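Long-range contacts in oxidoreductase (PDB 3KA7), which binds flavin-adenine dinucleotide and probably works as an oxidoreductase of the flavin-containing amine oxidoreductase family: residues Gly281-Leu286 against Leu366-His371; Asn308-Val313 against Thr328-Tyr333; Tyr303-Asn308 against Ile346-Glu351. All blocks are in the same frame, centred on the assembly; numbering follows the deposited sequence.

Contact 1 of 3, residues Gly281-Leu286 against Leu366-His371. With FAD (flavin-adenine dinucleotide), chain B.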
loop_
_atom_site.group_PDB
_atom_site.type_symbol
_atom_site.label_atom_id
_atom_site.label_comp_id
_atom_site.label_asym_id
_atom_site.label_seq_id
_atom_site.Cartn_x
_atom_site.Cartn_y
_atom_site.Cartn_z
ATOM N N GLY A 281 5.644 0.235 9.526
ATOM C CA GLY A 281 4.810 1.330 10.009
ATOM C C GLY A 281 3.944 0.872 11.161
ATOM O O GLY A 281 3.809 -0.323 11.426
ATOM N N ILE A 282 3.353 1.842 11.843
ATOM C CA ILE A 282 2.411 1.564 12.914
ATOM C C ILE A 282 1.092 2.272 12.628
ATOM O O ILE A 282 1.083 3.440 12.269
ATOM C CB ILE A 282 2.938 2.039 14.259
ATOM C CG1 ILE A 282 4.151 1.215 14.680
ATOM C CG2 ILE A 282 1.828 1.963 15.309
ATOM C CD1 ILE A 282 5.038 1.966 15.660
ATOM N N LYS A 283 -0.003 1.534 12.782
ATOM C CA LYS A 283 -1.353 2.029 12.558
ATOM C C LYS A 283 -2.059 2.139 13.913
ATOM O O LYS A 283 -2.098 1.168 14.672
ATOM C CB LYS A 283 -2.106 1.041 11.658
ATOM C CG LYS A 283 -3.597 1.329 11.517
ATOM C CD LYS A 283 -4.281 0.416 10.490
ATOM C CE LYS A 283 -3.846 -1.034 10.623
ATOM N NZ LYS A 283 -4.723 -1.909 9.788
ATOM N N ILE A 284 -2.588 3.321 14.217
ATOM C CA ILE A 284 -3.352 3.530 15.440
ATOM C C ILE A 284 -4.802 3.767 15.054
ATOM O O ILE A 284 -5.100 4.736 14.355
ATOM C CB ILE A 284 -2.813 4.729 16.251
ATOM C CG1 ILE A 284 -1.348 4.485 16.642
ATOM C CG2 ILE A 284 -3.700 4.993 17.487
ATOM C CD1 ILE A 284 -0.707 5.674 17.348
ATOM N N CYS A 285 -5.695 2.888 15.501
ATOM C CA CYS A 285 -7.127 3.000 15.188
ATOM C C CYS A 285 -7.852 3.639 16.369
ATOM O O CYS A 285 -7.684 3.203 17.501
ATOM C CB CYS A 285 -7.721 1.618 14.923
ATOM S SG CYS A 285 -6.925 0.764 13.509
ATOM N N LEU A 286 -8.644 4.673 16.089
ATOM C CA LEU A 286 -9.360 5.406 17.137
ATOM C C LEU A 286 -10.846 5.161 17.003
ATOM O O LEU A 286 -11.378 5.155 15.898
ATOM C CB LEU A 286 -9.090 6.912 17.020
ATOM C CG LEU A 286 -7.623 7.350 16.929
ATOM C CD1 LEU A 286 -7.524 8.860 16.763
ATOM C CD2 LEU A 286 -6.808 6.881 18.144
ATOM N N LEU A 366 -7.238 0.145 18.841
ATOM C CA LEU A 366 -6.267 -0.919 18.596
ATOM C C LEU A 366 -5.043 -0.302 17.943
ATOM O O LEU A 366 -5.170 0.597 17.112
ATOM C CB LEU A 366 -6.857 -1.992 17.681
ATOM C CG LEU A 366 -6.033 -3.273 17.483
ATOM C CD1 LEU A 366 -5.866 -4.018 18.805
ATOM C CD2 LEU A 366 -6.661 -4.171 16.422
ATOM N N ILE A 367 -3.862 -0.783 18.322
ATOM C CA ILE A 367 -2.627 -0.365 17.667
ATOM C C ILE A 367 -2.041 -1.602 17.013
ATOM O O ILE A 367 -1.942 -2.651 17.651
ATOM C CB ILE A 367 -1.650 0.213 18.701
ATOM C CG1 ILE A 367 -2.294 1.413 19.405
ATOM C CG2 ILE A 367 -0.288 0.593 18.059
ATOM C CD1 ILE A 367 -1.454 1.946 20.558
ATOM N N GLN A 368 -1.711 -1.497 15.726
ATOM C CA GLN A 368 -1.178 -2.627 14.959
ATOM C C GLN A 368 0.146 -2.239 14.300
ATOM O O GLN A 368 0.217 -1.211 13.630
ATOM C CB GLN A 368 -2.198 -3.038 13.888
ATOM C CG GLN A 368 -3.576 -3.454 14.478
ATOM C CD GLN A 368 -4.702 -3.492 13.451
ATOM O OE1 GLN A 368 -5.120 -4.567 13.010
ATOM N NE2 GLN A 368 -5.201 -2.323 13.071
ATOM N N SER A 369 1.187 -3.057 14.495
ATOM C CA SER A 369 2.509 -2.757 13.942
ATOM C C SER A 369 2.842 -3.697 12.789
ATOM O O SER A 369 2.496 -4.888 12.830
ATOM C CB SER A 369 3.597 -2.870 15.007
ATOM O OG SER A 369 3.387 -1.937 16.062
ATOM N N TYR A 370 3.517 -3.167 11.774
ATOM C CA TYR A 370 3.820 -3.936 10.569
ATOM C C TYR A 370 5.273 -3.791 10.174
ATOM O O TYR A 370 5.805 -2.688 10.090
ATOM C CB TYR A 370 2.941 -3.459 9.408
ATOM C CG TYR A 370 1.477 -3.644 9.698
ATOM C CD1 TYR A 370 0.797 -4.767 9.236
ATOM C CD2 TYR A 370 0.776 -2.709 10.437
ATOM C CE1 TYR A 370 -0.552 -4.965 9.519
ATOM C CE2 TYR A 370 -0.576 -2.892 10.720
ATOM C CZ TYR A 370 -1.228 -4.017 10.252
ATOM O OH TYR A 370 -2.559 -4.194 10.527
ATOM N N HIS A 371 5.919 -4.908 9.920
ATOM C CA HIS A 371 7.317 -4.863 9.584
ATOM C C HIS A 371 7.724 -6.255 9.153
ATOM O O HIS A 371 6.952 -7.209 9.301
ATOM C CB HIS A 371 8.138 -4.420 10.806
ATOM C CG HIS A 371 7.976 -5.305 12.004
ATOM N ND1 HIS A 371 6.998 -5.104 12.954
ATOM C CD2 HIS A 371 8.690 -6.380 12.420
ATOM C CE1 HIS A 371 7.095 -6.037 13.887
ATOM N NE2 HIS A 371 8.114 -6.821 13.588
HETATM P PA FAD B . -0.430 -10.148 0.906
HETATM O O1A FAD B . 1.007 -10.118 1.357
HETATM O O2A FAD B . -1.385 -9.229 1.630
HETATM O O5B FAD B . -0.982 -11.652 1.012
HETATM C C5B FAD B . -0.073 -12.744 0.971
HETATM C C4B FAD B . -0.922 -13.958 1.361
HETATM O O4B FAD B . -0.179 -15.157 1.272
HETATM C C3B FAD B . -1.420 -13.834 2.803
HETATM O O3B FAD B . -2.834 -13.951 2.849
HETATM C C2B FAD B . -0.736 -14.996 3.526
HETATM O O2B FAD B . -1.521 -15.543 4.569
HETATM C C1B FAD B . -0.488 -15.983 2.392
HETATM N N9A FAD B . 0.650 -16.891 2.592
HETATM C C8A FAD B . 1.909 -16.623 3.090
HETATM N N7A FAD B . 2.642 -17.772 3.022
HETATM C C5A FAD B . 1.852 -18.743 2.488
HETATM C C6A FAD B . 2.064 -20.086 2.217
HETATM N N6A FAD B . 3.273 -20.617 2.370
HETATM N N1A FAD B . 1.040 -20.829 1.663
HETATM C C2A FAD B . -0.188 -20.260 1.390
HETATM N N3A FAD B . -0.400 -18.926 1.666
HETATM C C4A FAD B . 0.610 -18.198 2.211
HETATM N N1 FAD B . -2.407 -0.111 0.403
HETATM C C2 FAD B . -3.278 0.760 -0.229
HETATM O O2 FAD B . -3.437 0.689 -1.456
HETATM N N3 FAD B . -3.942 1.719 0.520
HETATM C C4 FAD B . -3.742 1.815 1.886
HETATM O O4 FAD B . -4.329 2.664 2.557
HETATM C C4X FAD B . -2.865 0.947 2.520
HETATM N N5 FAD B . -2.645 1.051 3.887
HETATM C C5X FAD B . -1.777 0.167 4.505
HETATM C C6 FAD B . -1.558 0.247 5.880
HETATM C C7 FAD B . -0.704 -0.651 6.509
HETATM C C7M FAD B . -0.483 -0.537 7.996
HETATM C C8 FAD B . -0.067 -1.624 5.749
HETATM C C8M FAD B . 0.870 -2.608 6.388
HETATM C C9 FAD B . -0.274 -1.702 4.374
HETATM C C9A FAD B . -1.138 -0.808 3.748
HETATM N N10 FAD B . -1.346 -0.884 2.378
HETATM C C10 FAD B . -2.209 -0.018 1.765
HETATM C "C1'" FAD B . -0.599 -1.859 1.529
HETATM C "C2'" FAD B . -1.506 -3.063 1.245
HETATM O "O2'" FAD B . -2.136 -3.478 2.454
HETATM C "C3'" FAD B . -0.662 -4.193 0.662
HETATM O "O3'" FAD B . 0.181 -3.668 -0.357
HETATM C "C4'" FAD B . -1.447 -5.354 0.058
HETATM O "O4'" FAD B . -2.470 -5.811 0.918
HETATM C "C5'" FAD B . -0.454 -6.492 -0.148
HETATM O "O5'" FAD B . -1.077 -7.448 -0.970
HETATM P P FAD B . -0.233 -8.643 -1.588
HETATM O O1P FAD B . -0.770 -8.955 -2.963
HETATM O O2P FAD B . 1.258 -8.383 -1.527
HETATM O O3P FAD B . -0.551 -9.937 -0.687
#

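Contact 2 of 3, residues Asn308-Val313 against Thr328-Tyr333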
loop_
_atom_site.group_PDB
_atom_site.type_symbol
_atom_site.label_atom_id
_atom_site.label_comp_id
_atom_site.label_asym_id
_atom_site.label_seq_id
_atom_site.Cartn_x
_atom_site.Cartn_y
_atom_site.Cartn_z
ATOM N N ASN A 308 2.131 10.546 10.313
ATOM C CA ASN A 308 2.224 11.201 8.998
ATOM C C ASN A 308 0.881 11.658 8.452
ATOM O O ASN A 308 0.790 12.610 7.665
ATOM C CB ASN A 308 2.853 10.258 7.981
ATOM C CG ASN A 308 4.222 9.798 8.399
ATOM O OD1 ASN A 308 4.438 8.609 8.567
ATOM N ND2 ASN A 308 5.153 10.749 8.602
ATOM N N GLY A 309 -0.171 10.950 8.828
ATOM C CA GLY A 309 -1.499 11.375 8.412
ATOM C C GLY A 309 -2.564 10.462 8.970
ATOM O O GLY A 309 -2.273 9.466 9.633
ATOM N N VAL A 310 -3.810 10.809 8.702
ATOM C CA VAL A 310 -4.900 10.029 9.229
ATOM C C VAL A 310 -6.071 10.073 8.263
ATOM O O VAL A 310 -6.169 11.007 7.459
ATOM C CB VAL A 310 -5.248 10.515 10.675
ATOM C CG1 VAL A 310 -4.429 11.738 11.081
ATOM C CG2 VAL A 310 -6.726 10.659 10.913
ATOM N N ASN A 311 -6.913 9.035 8.285
ATOM C CA ASN A 311 -8.165 9.065 7.525
ATOM C C ASN A 311 -9.354 8.672 8.385
ATOM O O ASN A 311 -9.193 8.346 9.557
ATOM C CB ASN A 311 -8.105 8.269 6.200
ATOM C CG ASN A 311 -8.120 6.749 6.375
ATOM O OD1 ASN A 311 -8.225 6.215 7.484
ATOM N ND2 ASN A 311 -8.023 6.038 5.243
ATOM N N GLU A 312 -10.549 8.767 7.807
ATOM C CA GLU A 312 -11.784 8.561 8.550
ATOM C C GLU A 312 -12.791 7.985 7.573
ATOM O O GLU A 312 -13.667 8.697 7.070
ATOM C CB GLU A 312 -12.283 9.910 9.067
ATOM C CG GLU A 312 -13.290 9.827 10.181
ATOM C CD GLU A 312 -13.355 11.121 10.960
ATOM O OE1 GLU A 312 -14.096 12.044 10.538
ATOM O OE2 GLU A 312 -12.638 11.224 11.983
ATOM N N VAL A 313 -12.662 6.701 7.272
ATOM C CA VAL A 313 -13.409 6.141 6.157
ATOM C C VAL A 313 -14.904 6.004 6.433
ATOM O O VAL A 313 -15.700 5.762 5.517
ATOM C CB VAL A 313 -12.823 4.797 5.688
ATOM C CG1 VAL A 313 -11.371 5.008 5.194
ATOM C CG2 VAL A 313 -12.889 3.762 6.800
ATOM N N THR A 328 -11.331 6.389 12.928
ATOM C CA THR A 328 -10.258 7.273 12.493
ATOM C C THR A 328 -8.958 6.499 12.641
ATOM O O THR A 328 -8.644 6.012 13.733
ATOM C CB THR A 328 -10.216 8.530 13.351
ATOM O OG1 THR A 328 -11.518 9.134 13.369
ATOM C CG2 THR A 328 -9.181 9.535 12.811
HETATM N N MSE A 329 -8.225 6.367 11.535
HETATM C CA MSE A 329 -6.983 5.586 11.522
HETATM C C MSE A 329 -5.771 6.445 11.171
HETATM O O MSE A 329 -5.807 7.223 10.219
HETATM C CB MSE A 329 -7.105 4.382 10.586
HETATM C CG MSE A 329 -8.190 3.409 11.036
HETATM SE SE MSE A 329 -8.285 1.826 9.935
HETATM C CE MSE A 329 -8.842 2.607 8.287
ATOM N N CYS A 330 -4.708 6.284 11.954
ATOM C CA CYS A 330 -3.494 7.076 11.838
ATOM C C CYS A 330 -2.337 6.194 11.391
ATOM O O CYS A 330 -2.246 5.044 11.807
ATOM C CB CYS A 330 -3.128 7.660 13.198
ATOM S SG CYS A 330 -4.515 8.493 14.029
ATOM N N HIS A 331 -1.446 6.743 10.573
ATOM C CA HIS A 331 -0.241 6.008 10.162
ATOM C C HIS A 331 1.032 6.736 10.552
ATOM O O HIS A 331 1.140 7.961 10.393
ATOM C CB HIS A 331 -0.185 5.793 8.653
ATOM C CG HIS A 331 0.918 4.866 8.238
ATOM N ND1 HIS A 331 0.907 3.520 8.541
ATOM C CD2 HIS A 331 2.088 5.098 7.593
ATOM C CE1 HIS A 331 2.016 2.959 8.086
ATOM N NE2 HIS A 331 2.745 3.893 7.500
ATOM N N GLN A 332 2.006 5.979 11.035
ATOM C CA GLN A 332 3.336 6.523 11.212
ATOM C C GLN A 332 4.389 5.588 10.613
ATOM O O GLN A 332 4.397 4.378 10.874
ATOM C CB GLN A 332 3.616 6.824 12.688
ATOM C CG GLN A 332 3.611 5.597 13.592
ATOM C CD GLN A 332 3.599 5.954 15.080
ATOM O OE1 GLN A 332 4.645 5.926 15.748
ATOM N NE2 GLN A 332 2.426 6.270 15.600
ATOM N N TYR A 333 5.241 6.159 9.771
ATOM C CA TYR A 333 6.431 5.503 9.266
ATOM C C TYR A 333 7.300 5.028 10.430
ATOM O O TYR A 333 7.446 5.743 11.410
ATOM C CB TYR A 333 7.218 6.525 8.426
ATOM C CG TYR A 333 8.693 6.234 8.235
ATOM C CD1 TYR A 333 9.115 5.267 7.339
ATOM C CD2 TYR A 333 9.665 6.940 8.944
ATOM C CE1 TYR A 333 10.464 4.997 7.157
ATOM C CE2 TYR A 333 11.023 6.683 8.756
ATOM C CZ TYR A 333 11.408 5.709 7.860
ATOM O OH TYR A 333 12.742 5.430 7.647
#

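Contact 3 of 3, residues Tyr303-Asn308 against Ile346-Glu351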
loop_
_atom_site.group_PDB
_atom_site.type_symbol
_atom_site.label_atom_id
_atom_site.label_comp_id
_atom_site.label_asym_id
_atom_site.label_seq_id
_atom_site.Cartn_x
_atom_site.Cartn_y
_atom_site.Cartn_z
ATOM N N TYR A 303 3.706 18.185 11.014
ATOM C CA TYR A 303 4.422 18.748 12.167
ATOM C C TYR A 303 4.217 17.946 13.451
ATOM O O TYR A 303 3.700 18.462 14.449
ATOM C CB TYR A 303 4.063 20.235 12.353
ATOM C CG TYR A 303 4.637 21.060 11.226
ATOM C CD1 TYR A 303 5.856 21.699 11.368
ATOM C CD2 TYR A 303 3.978 21.145 9.998
ATOM C CE1 TYR A 303 6.415 22.432 10.321
ATOM C CE2 TYR A 303 4.525 21.881 8.934
ATOM C CZ TYR A 303 5.747 22.511 9.107
ATOM O OH TYR A 303 6.299 23.235 8.071
ATOM N N THR A 304 4.630 16.683 13.405
ATOM C CA THR A 304 4.469 15.743 14.501
ATOM C C THR A 304 5.806 15.067 14.771
ATOM O O THR A 304 6.776 15.252 14.019
ATOM C CB THR A 304 3.532 14.627 14.084
ATOM O OG1 THR A 304 4.079 13.996 12.918
ATOM C CG2 THR A 304 2.134 15.189 13.750
ATOM N N ARG A 305 5.841 14.248 15.821
ATOM C CA ARG A 305 6.998 13.388 16.093
ATOM C C ARG A 305 7.062 12.226 15.104
ATOM O O ARG A 305 8.134 11.903 14.592
ATOM C CB ARG A 305 6.905 12.790 17.498
ATOM C CG ARG A 305 6.855 13.807 18.630
ATOM C CD ARG A 305 6.199 13.195 19.860
ATOM N NE ARG A 305 6.046 14.184 20.922
ATOM C CZ ARG A 305 5.078 15.093 20.954
ATOM N NH1 ARG A 305 4.162 15.138 19.994
ATOM N NH2 ARG A 305 5.023 15.962 21.952
ATOM N N ARG A 306 5.911 11.607 14.841
ATOM C CA ARG A 306 5.861 10.366 14.052
ATOM C C ARG A 306 4.654 10.245 13.111
ATOM O O ARG A 306 4.798 9.766 11.987
ATOM C CB ARG A 306 5.894 9.145 14.970
ATOM C CG ARG A 306 7.240 8.904 15.613
ATOM C CD ARG A 306 8.217 8.478 14.546
ATOM N NE ARG A 306 9.616 8.567 14.940
ATOM C CZ ARG A 306 10.122 8.024 16.030
ATOM N NH1 ARG A 306 9.323 7.339 16.837
ATOM N NH2 ARG A 306 11.421 8.142 16.307
ATOM N N ILE A 307 3.465 10.626 13.569
ATOM C CA ILE A 307 2.253 10.425 12.745
ATOM C C ILE A 307 2.326 11.225 11.441
ATOM O O ILE A 307 2.606 12.425 11.456
ATOM C CB ILE A 307 0.965 10.754 13.527
ATOM C CG1 ILE A 307 0.756 9.696 14.624
ATOM C CG2 ILE A 307 -0.242 10.742 12.601
ATOM C CD1 ILE A 307 -0.454 9.942 15.533
ATOM N N ASN A 308 2.131 10.546 10.313
ATOM C CA ASN A 308 2.224 11.201 8.998
ATOM C C ASN A 308 0.881 11.658 8.452
ATOM O O ASN A 308 0.790 12.610 7.665
ATOM C CB ASN A 308 2.853 10.258 7.981
ATOM C CG ASN A 308 4.222 9.798 8.399
ATOM O OD1 ASN A 308 4.438 8.609 8.567
ATOM N ND2 ASN A 308 5.153 10.749 8.602
ATOM N N ILE A 346 5.511 3.875 19.426
ATOM C CA ILE A 346 4.092 3.971 19.727
ATOM C C ILE A 346 3.823 5.109 20.710
ATOM O O ILE A 346 2.892 5.907 20.531
ATOM C CB ILE A 346 3.562 2.637 20.294
ATOM C CG1 ILE A 346 3.564 1.575 19.202
ATOM C CG2 ILE A 346 2.162 2.815 20.852
ATOM C CD1 ILE A 346 3.394 0.161 19.725
ATOM N N GLU A 347 4.657 5.204 21.742
ATOM C CA GLU A 347 4.510 6.270 22.728
ATOM C C GLU A 347 4.508 7.631 22.041
ATOM O O GLU A 347 3.729 8.513 22.394
ATOM C CB GLU A 347 5.648 6.234 23.751
ATOM C CG GLU A 347 5.674 5.019 24.665
ATOM C CD GLU A 347 6.995 4.905 25.440
ATOM O OE1 GLU A 347 7.568 5.955 25.812
ATOM O OE2 GLU A 347 7.466 3.769 25.673
HETATM N N MSE A 348 5.395 7.806 21.068
HETATM C CA MSE A 348 5.500 9.089 20.392
HETATM C C MSE A 348 4.254 9.384 19.573
HETATM O O MSE A 348 3.796 10.531 19.518
HETATM C CB MSE A 348 6.741 9.115 19.509
HETATM C CG MSE A 348 8.003 9.336 20.291
HETATM SE SE MSE A 348 9.502 9.162 19.076
HETATM C CE MSE A 348 10.265 7.512 19.761
ATOM N N GLY A 349 3.705 8.353 18.937
ATOM C CA GLY A 349 2.477 8.509 18.162
ATOM C C GLY A 349 1.322 8.931 19.060
ATOM O O GLY A 349 0.509 9.789 18.706
ATOM N N LEU A 350 1.252 8.313 20.228
ATOM C CA LEU A 350 0.206 8.626 21.203
ATOM C C LEU A 350 0.281 10.071 21.684
ATOM O O LEU A 350 -0.760 10.724 21.896
ATOM C CB LEU A 350 0.276 7.653 22.374
ATOM C CG LEU A 350 -0.141 6.228 22.020
ATOM C CD1 LEU A 350 -0.038 5.332 23.240
ATOM C CD2 LEU A 350 -1.556 6.212 21.484
ATOM N N GLU A 351 1.504 10.578 21.837
ATOM C CA GLU A 351 1.725 11.979 22.185
ATOM C C GLU A 351 1.251 12.879 21.052
ATOM O O GLU A 351 0.649 13.933 21.297
ATOM C CB GLU A 351 3.210 12.254 22.436
ATOM C CG GLU A 351 3.785 11.461 23.590
ATOM C CD GLU A 351 2.878 11.488 24.791
ATOM O OE1 GLU A 351 2.659 12.589 25.343
ATOM O OE2 GLU A 351 2.368 10.411 25.175
#

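Contact 1 of 3, residues Gly281-Leu286 against Leu366-His371
L366 and C285 form one end of a regular antiparallel pair, strand 280-288 against the edge strand 362-370 of the mixed sheet. C285 N gives L366 O a hydrogen bond of 2.8 Å, while the return bond from L366 N is weak. I367 turns to the other face. Its CG2 branch, anti to the backbone N (CG1 at chi1 -59°), meets CG2 of I282 at 3.7 Å. With I284 and S369 these isoleucines line the face covered by helix 342-356, where I346 packs on I367. Next, Q368 exchanges two nearly straight backbone bonds with K283, and its side chain runs beside that of K283, both pointing the same way; L42 of strand 41-44 flanks it. S369 returns to the helix-covered face and lays OG 3.5 Å from CG1 of I282. The pair ends at Y370, whose N and O both bond to G281; G281 O, lying at the edge of the ring and in its plane, is the acceptor for Y370 N at 2.9 Å. One face of the ring carries the dimethyl end of the flavin: C8M of FAD sits 3.4 Å above its plane, offset toward the rim, and C7M lies 3.5 Å from CD2 of Y370. The K283 chain bends at chi3 (44°), bringing NZ to Y370 OH in a weak hydrogen bond of 3.2 Å; its stronger partner is the carbonyl of G52, and S51 O accepts a second weak bond from the tyrosine hydroxyl. The chemistry is therefore split: one face is largely apolar and helix-covered, and the other bears the lysine, glutamine and tyrosine side chains. There the flavin methyls pack on the pi face of Y370, while K283 and the tyrosine hydroxyl tie that ring to the 50-52 segment.

Contact 2 of 3, residues Asn308-Val313 against Thr328-Tyr333
T328 and E312 make a side-chain hydrogen bond at one end of this antiparallel pair: T328 OG1 donates to E312 OE2 over 2.7 Å, using the carboxylate's anti lone pair. At the other end, N308 OD1 accepts the backbone N of Y333 at 2.8 Å (N-H...O 165°), just beyond the bond from N308 N to H331 O. With an alanine in place of N308, the amide of Y333 would probably lose its acceptor and this end of the pairing would be held less firmly. Between the two ends, G309 and N311 form hydrogen-bonded pairs with H331 and M329. V310 faces C330 across a non-hydrogen-bonded pair, and its CG2 presses to 3.3 Å from CG2 of T328, tighter than usual; its nearly eclipsed chi1 (5°) may reflect strain or the fit of the model. On the opposite face, N311 and the selenomethionine M329 lie side by side, CE of M329 reaching 3.7 Å from OD1 of N311.

A second shell fixes these groups. The E312 carboxylate is gripped by the backbone N atoms of L292, V293 and G294 and by Q315, which probably favours its ionised form. N311 ND2 is bonded to F54 O. H331 NE2 is bonded to S164 OG, and the side chain of H331 lies about 4 Å from the bound FAD (nearest atoms). The pair is central in the mixed sheet: strand 280-288 borders 326-334, strand 298-300 borders 307-311, and W161 of helix 149-163 packs against N311 and H331.

Contact 3 of 3, residues Tyr303-Asn308 against Ile346-Glu351
R305 and E351 meet through the flat side of a guanidinium: CB of E351 lies over its centre, 3.7 Å from CZ of R305. Further van der Waals contacts follow along the helix. CD of R305 rests 3.6 Å from M348 O, and CG of R306 lies 3.9 Å from CB of M348, a selenomethionine. Beside it, I307 drives CD1 to 3.3 Å from G349 O; with CG1 anti to the carbonyl carbon (chi1 -69°), the branch reaches the helix backbone at G349.

The charged interactions lie with neighbouring residues of the same helix. R305 forms salt bridges to D352 and E355, R306 another to E345, although the exact position of the R306 guanidinium is doubtful; R305 NH2 stays 5.3 Å from OE1 of E351. D352 also accepts the backbone N atoms of R306 and I307, so one carboxylate holds both the turn and an arginine. Within the turn, T304 OG1 donates to I307 O at 2.6 Å.

The approach to strand 307-311 is thereby fastened along helix 342-356. Q332 of strand 326-334 touches R306 and I307, while I346 and L350 of the helix pack on I367 and V364 of strand 362-370.

How the contacts relate
The three contacts lie on the same side of the chain's centre, their own centres 9 to 12 Å apart. Contacts 1 and 2 are successive strand pairs of one mixed sheet, in the order 307-311, 326-334, 280-288, 362-370, and backbone bonds such as C330 N to I284 O join them. Contact 3 sets helix 342-356, which follows strand 326-334 and precedes 362-370, against the start of strand 307-311, sharing N308 with contact 2. I346 carries the same helix onto I282 and I367 of contact 1. Along the chain, contact 1 encloses contact 3, which encloses contact 2. One helix thus backs a sheet whose other face comes close to the flavin.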